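Local coordinates for protein putative leucoanthocyanidin reductase 1 (Vitis vinifera, PDB 3I6I) that reduces leucoanthocyanidins to flavan-3-ols with NADPH as hydride donor, as a Rossmann-fold enzyme of the short-chain dehydrogenase/reductase type, at residues A29-H34 against K55-K60; A101-M106 against R144-E149. All coordinates share one frame; numbering follows the deposited sequence.

Both contacts pair two helices of the NADPH-binding Rossmann domain, yet they share no element: interaction 1 joins the ends of helices 21-32 and 48-59, interaction 2 packs helix 99-109 against helix 133-149. Their centres are 27 Å apart, and interaction 1 closes along the chain before interaction 2 opens. Their chemistry differs with their place. At 29-34 against 55-60 a buried leucine pair passes outward into a long, exposed ion pair, so the contact runs from core to surface. At 101-106 against 144-149 the touching atoms are all apolar, and two of the three residues are buried. No hydrogen bond crosses either contact, so side-chain packing does most of the joining.

Interaction 1: A29-H34 against K55-K60; sequences ASLDAH and KALEDK
Leu-31 and Leu-57 make the apolar part of this contact: CD1 of Leu-31 lies 3.7 Å from CD2 of Leu-57, the two side chains set nearly perpendicular. The other methyl of Leu-31, CD2, rests 3.5 Å from the backbone O of Lys-60, while its CB and CD1 both reach CB of Lys-60, so one leucine covers the start of the lysine chain as well. Replacing Leu-31 by an alanine would probably open a gap beside Leu-57 and leave the CB of Lys-60 with less to pack on. The polar part lies farther out. The Lys-60 chain, bent at its last torsion (chi4 -122°), brings NZ to 3.9 Å from OD1 of Asp-32, a long salt bridge between exposed residues, with CD of Lys-60 at 3.8 Å from the same oxygen. The contact joins the C-terminal ends of helices 21-32 and 48-59 of the Rossmann fold. Leu-57 also packs on Ala-27 and Thr-28 of helix 21-32 and on Ala-18, next in sequence to the NADPH-binding Thr-19, whose side chain is about 6 Å from that of Leu-57; both leucines touch Ala-62, in the loop leading to strand 63-66.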
loop_
_atom_site.group_PDB
_atom_site.type_symbol
_atom_site.label_atom_id
_atom_site.label_comp_id
_atom_site.label_asym_id
_atom_site.label_seq_id
_atom_site.Cartn_x
_atom_site.Cartn_y
_atom_site.Cartn_z
ATOM N N ALA A 29 6.393 -6.490 -10.121
ATOM C CA ALA A 29 7.758 -6.167 -9.685
ATOM C C ALA A 29 8.524 -7.418 -9.287
ATOM O O ALA A 29 9.674 -7.596 -9.652
ATOM C CB ALA A 29 7.706 -5.199 -8.468
ATOM N N SER A 30 7.871 -8.289 -8.532
ATOM C CA SER A 30 8.475 -9.574 -8.152
ATOM C C SER A 30 8.914 -10.371 -9.403
ATOM O O SER A 30 10.049 -10.842 -9.493
ATOM C CB SER A 30 7.535 -10.370 -7.252
ATOM O OG SER A 30 8.193 -11.515 -6.723
ATOM N N LEU A 31 8.042 -10.477 -10.400
ATOM C CA LEU A 31 8.384 -11.189 -11.639
ATOM C C LEU A 31 9.473 -10.494 -12.466
ATOM O O LEU A 31 10.370 -11.148 -12.978
ATOM C CB LEU A 31 7.120 -11.419 -12.461
ATOM C CG LEU A 31 6.184 -12.434 -11.789
ATOM C CD1 LEU A 31 4.734 -12.186 -12.187
ATOM C CD2 LEU A 31 6.618 -13.860 -12.163
ATOM N N ASP A 32 9.407 -9.164 -12.559
ATOM C CA ASP A 32 10.429 -8.355 -13.232
ATOM C C ASP A 32 11.807 -8.416 -12.542
ATOM O O ASP A 32 12.843 -8.216 -13.203
ATOM C CB ASP A 32 9.973 -6.893 -13.345
ATOM C CG ASP A 32 8.840 -6.698 -14.360
ATOM O OD1 ASP A 32 8.451 -7.671 -15.036
ATOM O OD2 ASP A 32 8.334 -5.564 -14.474
ATOM N N ALA A 33 11.814 -8.720 -11.243
ATOM C CA ALA A 33 13.057 -8.920 -10.472
ATOM C C ALA A 33 13.606 -10.324 -10.626
ATOM O O ALA A 33 14.602 -10.658 -10.000
ATOM C CB ALA A 33 12.840 -8.584 -8.973
ATOM N N HIS A 34 12.948 -11.142 -11.457
ATOM C CA HIS A 34 13.359 -12.520 -11.717
ATOM C C HIS A 34 13.264 -13.410 -10.446
ATOM O O HIS A 34 13.984 -14.409 -10.318
ATOM C CB HIS A 34 14.772 -12.568 -12.341
ATOM C CG HIS A 34 15.144 -11.334 -13.115
ATOM N ND1 HIS A 34 14.494 -10.948 -14.270
ATOM C CD2 HIS A 34 16.098 -10.397 -12.892
ATOM C CE1 HIS A 34 15.039 -9.834 -14.728
ATOM N NE2 HIS A 34 16.014 -9.478 -13.910
ATOM N N LYS A 55 -3.472 -13.729 -16.547
ATOM C CA LYS A 55 -2.823 -14.060 -17.810
ATOM C C LYS A 55 -1.466 -13.354 -17.905
ATOM O O LYS A 55 -0.441 -13.987 -18.161
ATOM N N ALA A 56 -1.477 -12.047 -17.695
ATOM C CA ALA A 56 -0.240 -11.239 -17.704
ATOM C C ALA A 56 0.847 -11.804 -16.773
ATOM O O ALA A 56 2.020 -11.915 -17.177
ATOM C CB ALA A 56 -0.545 -9.811 -17.335
ATOM N N LEU A 57 0.445 -12.183 -15.552
ATOM C CA LEU A 57 1.367 -12.713 -14.557
ATOM C C LEU A 57 1.900 -14.095 -14.943
ATOM O O LEU A 57 3.099 -14.351 -14.810
ATOM C CB LEU A 57 0.728 -12.723 -13.142
ATOM C CG LEU A 57 0.305 -11.376 -12.527
ATOM C CD1 LEU A 57 -0.341 -11.503 -11.151
ATOM C CD2 LEU A 57 1.517 -10.408 -12.427
ATOM N N GLU A 58 1.023 -14.988 -15.411
ATOM C CA GLU A 58 1.451 -16.312 -15.887
ATOM C C GLU A 58 2.426 -16.186 -17.071
ATOM O O GLU A 58 3.420 -16.913 -17.142
ATOM C CB GLU A 58 0.238 -17.181 -16.284
ATOM C CG GLU A 58 -0.532 -17.771 -15.098
ATOM C CD GLU A 58 -1.641 -18.740 -15.532
ATOM O OE1 GLU A 58 -2.640 -18.276 -16.134
ATOM O OE2 GLU A 58 -1.507 -19.964 -15.280
ATOM N N ASP A 59 2.155 -15.241 -17.966
ATOM C CA ASP A 59 3.049 -14.971 -19.109
ATOM C C ASP A 59 4.439 -14.477 -18.645
ATOM O O ASP A 59 5.434 -14.681 -19.350
ATOM C CB ASP A 59 2.421 -13.950 -20.080
ATOM C CG ASP A 59 1.300 -14.550 -20.950
ATOM O OD1 ASP A 59 1.087 -15.784 -20.932
ATOM O OD2 ASP A 59 0.615 -13.771 -21.648
ATOM N N LYS A 60 4.488 -13.835 -17.470
ATOM C CA LYS A 60 5.747 -13.409 -16.837
ATOM C C LYS A 60 6.385 -14.533 -15.998
ATOM O O LYS A 60 7.488 -14.375 -15.479
ATOM C CB LYS A 60 5.524 -12.161 -15.974
ATOM C CG LYS A 60 5.104 -10.918 -16.772
ATOM C CD LYS A 60 5.325 -9.620 -15.984
ATOM C CE LYS A 60 4.377 -8.508 -16.450
ATOM N NZ LYS A 60 5.094 -7.278 -16.932
#

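Interaction 2: A101-M106 against R144-E149; sequences ALVKAM and RQLVEE
Val-103 of helix 99-109 meets Leu-146 and Val-147 of helix 133-149, a helix-helix contact of the Rossmann fold, on the parallel sheet that includes strand 114-116. The CB of Val-103 is directed at the other helix, and the side chain can be followed outward from there atom by atom. CB itself lies 3.9 Å from CD2 of Leu-146. Beyond it the branches part: CG1, set opposite the backbone N across the first torsion (chi1 173°), reaches CG of Leu-146 at 3.7 Å and also touches CD2, whereas CG2, beside the backbone N, turns to Val-147. The valine is thus received by two consecutive residues, one on each branch. The Val-103 and Leu-146 side chains lie alongside one another and run antiparallel, while Val-147 stands roughly perpendicular to Val-103. Nearest backbones are those of Val-103 and Val-147, with CA atoms 6.4 Å apart, consistent with the small valine side chains at this point. Phe-115 of strand 114-116 touches both valines and so ties the helix pair to the sheet. Elsewhere on helix 133-149, Arg-144 forms a salt bridge with Glu-119 and a cation-pi contact with Tyr-156. Where the two valines meet, the touch is methyl to methyl: CG2 of Val-103 comes to 3.7 Å from CG2 of Val-147.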
loop_
_atom_site.group_PDB
_atom_site.type_symbol
_atom_site.label_atom_id
_atom_site.label_comp_id
_atom_site.label_asym_id
_atom_site.label_seq_id
_atom_site.Cartn_x
_atom_site.Cartn_y
_atom_site.Cartn_z
ATOM N N ALA A 101 -5.418 -16.307 10.244
ATOM C CA ALA A 101 -5.143 -17.733 9.913
ATOM C C ALA A 101 -3.830 -17.903 9.150
ATOM O O ALA A 101 -3.095 -18.862 9.372
ATOM C CB ALA A 101 -6.298 -18.355 9.118
ATOM N N LEU A 102 -3.521 -16.974 8.249
ATOM C CA LEU A 102 -2.250 -17.013 7.537
ATOM C C LEU A 102 -1.044 -16.917 8.466
ATOM O O LEU A 102 -0.056 -17.644 8.271
ATOM C CB LEU A 102 -2.157 -15.892 6.486
ATOM C CG LEU A 102 -0.912 -15.810 5.617
ATOM C CD1 LEU A 102 -0.610 -17.087 4.850
ATOM C CD2 LEU A 102 -1.009 -14.560 4.657
ATOM N N VAL A 103 -1.111 -16.015 9.445
ATOM C CA VAL A 103 -0.052 -15.874 10.460
ATOM C C VAL A 103 0.068 -17.173 11.262
ATOM O O VAL A 103 1.163 -17.692 11.435
ATOM C CB VAL A 103 -0.276 -14.636 11.373
ATOM C CG1 VAL A 103 0.752 -14.593 12.538
ATOM C CG2 VAL A 103 -0.234 -13.326 10.554
ATOM N N LYS A 104 -1.049 -17.739 11.733
ATOM C CA LYS A 104 -0.986 -19.018 12.463
ATOM C C LYS A 104 -0.347 -20.125 11.602
ATOM O O LYS A 104 0.426 -20.969 12.099
ATOM C CB LYS A 104 -2.379 -19.411 12.961
ATOM C CG LYS A 104 -2.932 -18.450 14.024
ATOM C CD LYS A 104 -4.040 -19.086 14.866
ATOM C CE LYS A 104 -3.499 -20.098 15.906
ATOM N NZ LYS A 104 -2.384 -19.560 16.809
ATOM N N ALA A 105 -0.644 -20.117 10.303
ATOM C CA ALA A 105 -0.105 -21.099 9.356
ATOM C C ALA A 105 1.396 -20.935 9.194
ATOM O O ALA A 105 2.154 -21.935 9.235
ATOM C CB ALA A 105 -0.817 -21.018 8.009
ATOM N N MET A 106 1.838 -19.694 9.044
ATOM C CA MET A 106 3.273 -19.419 8.959
ATOM C C MET A 106 4.003 -19.820 10.234
ATOM O O MET A 106 5.116 -20.366 10.182
ATOM C CB MET A 106 3.537 -17.956 8.639
ATOM C CG MET A 106 3.175 -17.599 7.234
ATOM S SD MET A 106 3.499 -15.880 6.756
ATOM C CE MET A 106 2.459 -14.988 7.886
ATOM N N ARG A 144 -0.157 -6.985 13.413
ATOM C CA ARG A 144 1.282 -6.773 13.724
ATOM C C ARG A 144 1.628 -7.425 15.070
ATOM O O ARG A 144 2.692 -8.063 15.199
ATOM C CB ARG A 144 1.612 -5.293 13.847
ATOM C CG ARG A 144 1.670 -4.469 12.591
ATOM C CD ARG A 144 2.180 -3.086 12.901
ATOM N NE ARG A 144 2.297 -2.265 11.702
ATOM C CZ ARG A 144 3.013 -1.129 11.633
ATOM N NH1 ARG A 144 3.663 -0.640 12.683
ATOM N NH2 ARG A 144 3.055 -0.451 10.510
ATOM N N GLN A 145 0.727 -7.264 16.053
ATOM C CA GLN A 145 0.908 -7.857 17.410
ATOM C C GLN A 145 1.037 -9.373 17.255
ATOM O O GLN A 145 1.968 -9.985 17.803
ATOM C CB GLN A 145 -0.235 -7.470 18.383
ATOM C CG GLN A 145 -0.441 -8.392 19.617
ATOM C CD GLN A 145 -1.520 -9.500 19.380
ATOM O OE1 GLN A 145 -2.610 -9.193 18.859
ATOM N NE2 GLN A 145 -1.188 -10.790 19.696
ATOM N N LEU A 146 0.100 -9.980 16.530
ATOM C CA LEU A 146 0.170 -11.431 16.264
ATOM C C LEU A 146 1.455 -11.877 15.548
ATOM O O LEU A 146 2.104 -12.870 15.952
ATOM C CB LEU A 146 -1.070 -11.924 15.509
ATOM C CG LEU A 146 -1.212 -13.438 15.419
ATOM C CD1 LEU A 146 -1.305 -14.060 16.804
ATOM C CD2 LEU A 146 -2.431 -13.792 14.566
ATOM N N VAL A 147 1.847 -11.159 14.516
ATOM C CA VAL A 147 3.087 -11.470 13.790
ATOM C C VAL A 147 4.285 -11.457 14.731
ATOM O O VAL A 147 5.120 -12.382 14.752
ATOM C CB VAL A 147 3.284 -10.487 12.659
ATOM C CG1 VAL A 147 4.730 -10.560 12.071
ATOM C CG2 VAL A 147 2.207 -10.698 11.550
ATOM N N GLU A 148 4.386 -10.394 15.517
ATOM C CA GLU A 148 5.581 -10.240 16.395
ATOM C C GLU A 148 5.596 -11.281 17.513
ATOM O O GLU A 148 6.651 -11.868 17.849
ATOM C CB GLU A 148 5.665 -8.822 16.929
ATOM C CG GLU A 148 5.852 -7.843 15.754
ATOM C CD GLU A 148 6.002 -6.372 16.127
ATOM O OE1 GLU A 148 6.688 -6.106 17.117
ATOM O OE2 GLU A 148 5.446 -5.474 15.408
ATOM N N GLU A 149 4.447 -11.546 18.110
ATOM C CA GLU A 149 4.399 -12.518 19.161
ATOM C C GLU A 149 4.569 -13.927 18.630
ATOM O O GLU A 149 4.997 -14.802 19.363
ATOM C CB GLU A 149 3.118 -12.383 19.992
ATOM C CG GLU A 149 3.069 -11.043 20.756
ATOM C CD GLU A 149 1.842 -10.879 21.700
ATOM O OE1 GLU A 149 0.874 -11.682 21.643
ATOM O OE2 GLU A 149 1.874 -9.932 22.514
#